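Local coordinates for protein glycoside transferase (Listeria monocytogenes, PDB 6R2M) that is an extracellular, monomeric glycoside hydrolase, PssZ, that probably acts on exopolysaccharide, at residues L163-Q166 and A167-I171; D231-L234 and Q235-A239. One frame throughout, in Å; residues are numbered along the deposited sequence.

Interaction 1. Residues L163-Q166 and A167-I171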
loop_
_atom_site.group_PDB
_atom_site.type_symbol
_atom_site.label_atom_id
_atom_site.label_comp_id
_atom_site.label_asym_id
_atom_site.label_seq_id
_atom_site.Cartn_x
_atom_site.Cartn_y
_atom_site.Cartn_z
ATOM N N LEU A 163 -4.219 7.136 2.437
ATOM C CA LEU A 163 -5.576 6.776 2.816
ATOM C C LEU A 163 -5.909 5.371 2.331
ATOM O O LEU A 163 -5.599 4.991 1.194
ATOM C CB LEU A 163 -6.591 7.769 2.255
ATOM C CG LEU A 163 -6.490 9.208 2.759
ATOM C CD1 LEU A 163 -7.413 10.109 1.955
ATOM C CD2 LEU A 163 -6.826 9.325 4.229
ATOM N N ASN A 164 -6.534 4.596 3.210
ATOM C CA ASN A 164 -7.016 3.261 2.891
ATOM C C ASN A 164 -8.484 3.296 3.291
ATOM O O ASN A 164 -8.802 3.215 4.478
ATOM C CB ASN A 164 -6.213 2.205 3.647
ATOM C CG ASN A 164 -6.610 0.788 3.298
ATOM O OD1 ASN A 164 -7.793 0.467 3.129
ATOM N ND2 ASN A 164 -5.615 -0.082 3.216
ATOM N N ILE A 165 -9.372 3.496 2.311
ATOM C CA ILE A 165 -10.777 3.738 2.633
ATOM C C ILE A 165 -11.389 2.523 3.314
ATOM O O ILE A 165 -12.146 2.649 4.280
ATOM C CB ILE A 165 -11.558 4.125 1.363
ATOM C CG1 ILE A 165 -10.993 5.418 0.769
ATOM C CG2 ILE A 165 -13.073 4.253 1.669
ATOM C CD1 ILE A 165 -10.856 6.582 1.762
ATOM N N GLN A 166 -11.081 1.325 2.821
ATOM C CA GLN A 166 -11.621 0.124 3.450
ATOM C C GLN A 166 -11.217 0.037 4.920
ATOM O O GLN A 166 -12.062 -0.227 5.787
ATOM C CB GLN A 166 -11.167 -1.120 2.680
ATOM C CG GLN A 166 -11.536 -2.422 3.377
ATOM C CD GLN A 166 -11.912 -3.530 2.416
ATOM O OE1 GLN A 166 -12.614 -3.306 1.429
ATOM N NE2 GLN A 166 -11.428 -4.736 2.693
ATOM N N ALA A 167 -9.944 0.303 5.226
ATOM C CA ALA A 167 -9.501 0.212 6.613
ATOM C C ALA A 167 -10.171 1.279 7.470
ATOM O O ALA A 167 -10.546 1.023 8.621
ATOM C CB ALA A 167 -7.980 0.337 6.697
ATOM N N MET A 168 -10.342 2.477 6.924
ATOM C CA MET A 168 -10.945 3.554 7.702
ATOM C C MET A 168 -12.412 3.280 7.996
ATOM O O MET A 168 -12.905 3.647 9.069
ATOM C CB MET A 168 -10.782 4.888 6.973
ATOM C CG MET A 168 -9.345 5.291 6.825
ATOM S SD MET A 168 -9.167 6.793 5.856
ATOM C CE MET A 168 -10.093 7.947 6.875
ATOM N N GLN A 169 -13.121 2.631 7.069
ATOM C CA GLN A 169 -14.508 2.273 7.343
ATOM C C GLN A 169 -14.597 1.162 8.383
ATOM O O GLN A 169 -15.555 1.126 9.167
ATOM C CB GLN A 169 -15.208 1.874 6.042
ATOM C CG GLN A 169 -15.279 3.005 5.029
ATOM C CD GLN A 169 -15.731 2.552 3.653
ATOM O OE1 GLN A 169 -15.603 1.383 3.292
ATOM N NE2 GLN A 169 -16.249 3.490 2.869
ATOM N N GLN A 170 -13.604 0.272 8.422
ATOM C CA GLN A 170 -13.601 -0.819 9.395
ATOM C C GLN A 170 -13.590 -0.306 10.834
ATOM O O GLN A 170 -14.136 -0.961 11.731
ATOM C CB GLN A 170 -12.398 -1.727 9.148
ATOM C CG GLN A 170 -12.225 -2.794 10.201
ATOM C CD GLN A 170 -13.300 -3.861 10.120
ATOM O OE1 GLN A 170 -13.688 -4.278 9.029
ATOM N NE2 GLN A 170 -13.793 -4.304 11.281
ATOM N N ILE A 171 -12.979 0.851 11.077
ATOM C CA ILE A 171 -12.878 1.409 12.420
ATOM C C ILE A 171 -13.743 2.657 12.577
ATOM O O ILE A 171 -13.625 3.368 13.573
ATOM C CB ILE A 171 -11.405 1.671 12.795
ATOM C CG1 ILE A 171 -11.207 1.726 14.319
ATOM C CG2 ILE A 171 -10.853 2.896 12.096
ATOM C CD1 ILE A 171 -11.421 0.401 15.003
#
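N164 and A167 meet in a helix N-cap at the start of the short helix 165-170, which packs against helix 100-116 and helix 209-223. With CG anti to its own N (chi1 -177°), the N164 side chain swings forward along the chain, and OD1 takes the A167 N-H at 3.0 Å. The bond is fairly straight at the hydrogen (161°), but the donor lies 48° out of the side-chain carbonyl plane. The A167 methyl, CB, rests 3.7 Å from N164 CG. The backbone of the same asparagine is used as well: N164 O receives M168 N at 3.0 Å, with M168 CG close by. From there the M168 chain carries its sulfur to the L163 side, where SD touches L163 CD2 at 3.8 Å; P143 adjoins both side chains. One residue further along, the amide of Q169 crosses the I165 side chain, NE2 lying 3.5 Å from I165 CG2. Q166 instead reaches out to E108, its NE2 bonded to OE1. N164 thus engages two amide N-H groups of the first turn through separate oxygens, which pins the N-terminal end of a helix barely two turns long, while M168 and L163 supply an apolar flank.

Interaction 2. Residues D231-L234 and Q235-A239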
loop_
_atom_site.group_PDB
_atom_site.type_symbol
_atom_site.label_atom_id
_atom_site.label_comp_id
_atom_site.label_asym_id
_atom_site.label_seq_id
_atom_site.Cartn_x
_atom_site.Cartn_y
_atom_site.Cartn_z
ATOM N N ASP A 231 -8.287 10.477 -14.695
ATOM C CA ASP A 231 -8.628 9.317 -15.505
ATOM C C ASP A 231 -8.329 9.587 -16.969
ATOM O O ASP A 231 -7.753 8.736 -17.653
ATOM C CB ASP A 231 -10.095 8.942 -15.310
ATOM C CG ASP A 231 -10.443 7.599 -15.927
ATOM O OD1 ASP A 231 -9.882 6.578 -15.492
ATOM O OD2 ASP A 231 -11.276 7.563 -16.857
ATOM N N ASN A 232 -8.647 10.797 -17.446
ATOM C CA ASN A 232 -8.366 11.134 -18.835
ATOM C C ASN A 232 -6.868 11.156 -19.109
ATOM O O ASN A 232 -6.419 10.694 -20.167
ATOM C CB ASN A 232 -8.977 12.483 -19.194
ATOM C CG ASN A 232 -8.516 12.974 -20.548
ATOM O OD1 ASN A 232 -7.683 13.879 -20.642
ATOM N ND2 ASN A 232 -9.038 12.363 -21.608
ATOM N N PHE A 233 -6.072 11.678 -18.176
ATOM C CA PHE A 233 -4.629 11.644 -18.362
ATOM C C PHE A 233 -4.150 10.207 -18.558
ATOM O O PHE A 233 -3.361 9.921 -19.458
ATOM C CB PHE A 233 -3.924 12.283 -17.165
ATOM C CG PHE A 233 -2.432 12.241 -17.270
ATOM C CD1 PHE A 233 -1.769 13.121 -18.090
ATOM C CD2 PHE A 233 -1.700 11.307 -16.551
ATOM C CE1 PHE A 233 -0.383 13.080 -18.203
ATOM C CE2 PHE A 233 -0.309 11.264 -16.653
ATOM C CZ PHE A 233 0.339 12.152 -17.480
ATOM N N LEU A 234 -4.614 9.291 -17.713
ATOM C CA LEU A 234 -4.198 7.898 -17.842
ATOM C C LEU A 234 -4.585 7.338 -19.199
ATOM O O LEU A 234 -3.777 6.678 -19.864
ATOM C CB LEU A 234 -4.808 7.053 -16.717
ATOM C CG LEU A 234 -4.375 7.347 -15.280
ATOM C CD1 LEU A 234 -5.109 6.424 -14.322
ATOM C CD2 LEU A 234 -2.868 7.214 -15.097
ATOM N N GLN A 235 -5.825 7.595 -19.627
ATOM C CA GLN A 235 -6.295 7.057 -20.898
ATOM C C GLN A 235 -5.485 7.601 -22.065
ATOM O O GLN A 235 -5.125 6.851 -22.983
ATOM C CB GLN A 235 -7.785 7.358 -21.075
ATOM C CG GLN A 235 -8.681 6.482 -20.202
ATOM C CD GLN A 235 -10.129 6.928 -20.219
ATOM O OE1 GLN A 235 -10.475 7.919 -20.863
ATOM N NE2 GLN A 235 -10.985 6.198 -19.506
ATOM N N THR A 236 -5.176 8.902 -22.050
ATOM C CA THR A 236 -4.474 9.485 -23.191
ATOM C C THR A 236 -3.001 9.083 -23.219
ATOM O O THR A 236 -2.422 8.941 -24.303
ATOM C CB THR A 236 -4.621 11.010 -23.194
ATOM O OG1 THR A 236 -4.004 11.571 -22.023
ATOM C CG2 THR A 236 -6.091 11.408 -23.236
ATOM N N GLU A 237 -2.381 8.875 -22.055
ATOM C CA GLU A 237 -1.023 8.334 -22.029
ATOM C C GLU A 237 -0.991 6.929 -22.617
ATOM O O GLU A 237 -0.153 6.619 -23.474
ATOM C CB GLU A 237 -0.478 8.323 -20.595
ATOM C CG GLU A 237 -0.001 9.669 -20.088
ATOM C CD GLU A 237 1.156 10.218 -20.907
ATOM O OE1 GLU A 237 2.329 9.834 -20.666
ATOM O OE2 GLU A 237 0.879 11.035 -21.810
ATOM N N LEU A 238 -1.910 6.062 -22.180
ATOM C CA LEU A 238 -1.930 4.697 -22.707
ATOM C C LEU A 238 -2.204 4.684 -24.207
ATOM O O LEU A 238 -1.560 3.943 -24.963
ATOM C CB LEU A 238 -2.979 3.875 -21.968
ATOM C CG LEU A 238 -2.511 3.260 -20.655
ATOM C CD1 LEU A 238 -3.678 2.524 -20.014
ATOM C CD2 LEU A 238 -1.318 2.323 -20.871
ATOM N N ALA A 239 -3.153 5.505 -24.659
ATOM C CA ALA A 239 -3.499 5.523 -26.078
ATOM C C ALA A 239 -2.362 6.069 -26.930
ATOM O O ALA A 239 -2.122 5.574 -28.041
ATOM C CB ALA A 239 -4.765 6.350 -26.293
HETATM O O HOH W 1 -12.043 10.014 -19.165
HETATM O O HOH W 2 -10.645 10.363 -21.368
#
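F233 carries CG anti to its backbone N (chi1 178°), which throws the ring outward from the helix, where E237 one turn later reaches its face: with chi1 at -78°, beside its own backbone N, E237 CG lies over the ring. This CH-pi contact is offset toward the rim, with E237 CG 3.6 Å from F233 CZ. Beyond CG the chain bends at chi2, and the carboxylate lies nearly parallel to the ring, the planes 9° apart; its OE1 is taken by Y248 OH and by K241 in a salt bridge. On another side of the helix, D231 OD2 and Q235 NE2 are 3.0 Å apart, yet the angle is too poor for a hydrogen bond. Both groups have partners elsewhere: the other carboxylate oxygen, D231 OD1, bonds to Y271 and Q277, and Q235 NE2 to Q277 OE1. A water donates to Q235 OE1 at 3.1 Å and only weakly to D231 OD2. The T236 hydroxyl sits between two backbone carbonyls, OG1 being 3.1 Å from F233 O and 3.2 Å from N232 O, while its methyl, CG2, comes 3.5 Å from N232 ND2. Regular i to i+4 backbone bonds run beneath all this. Within the fold, F233 makes edge-to-face contacts with F189 and with Y248 of strand 247-249, L234 packs on helix 262-274 and helix 209-223, and L238 reaches helix 278-290.

Both contacts are local, each joining neighbouring turns of one helix, and neither closes a long loop. From the N terminus, interaction 1 comes first, at the entry to helix 165-170; the chain then passes helix 179-183, three short strands and helix 209-223 before interaction 2 in the body of helix 228-241. They stand in series, neither nesting nor crossing. Their centres are 28 Å apart and their nearest atoms about 16 Å, so they do not touch. Helix 209-223 is a shared neighbour: I165 packs on it from interaction 1, F233 and L234 from interaction 2. Interaction 1 also leans on helix 100-116, interaction 2 on helices 262-274 and 278-290.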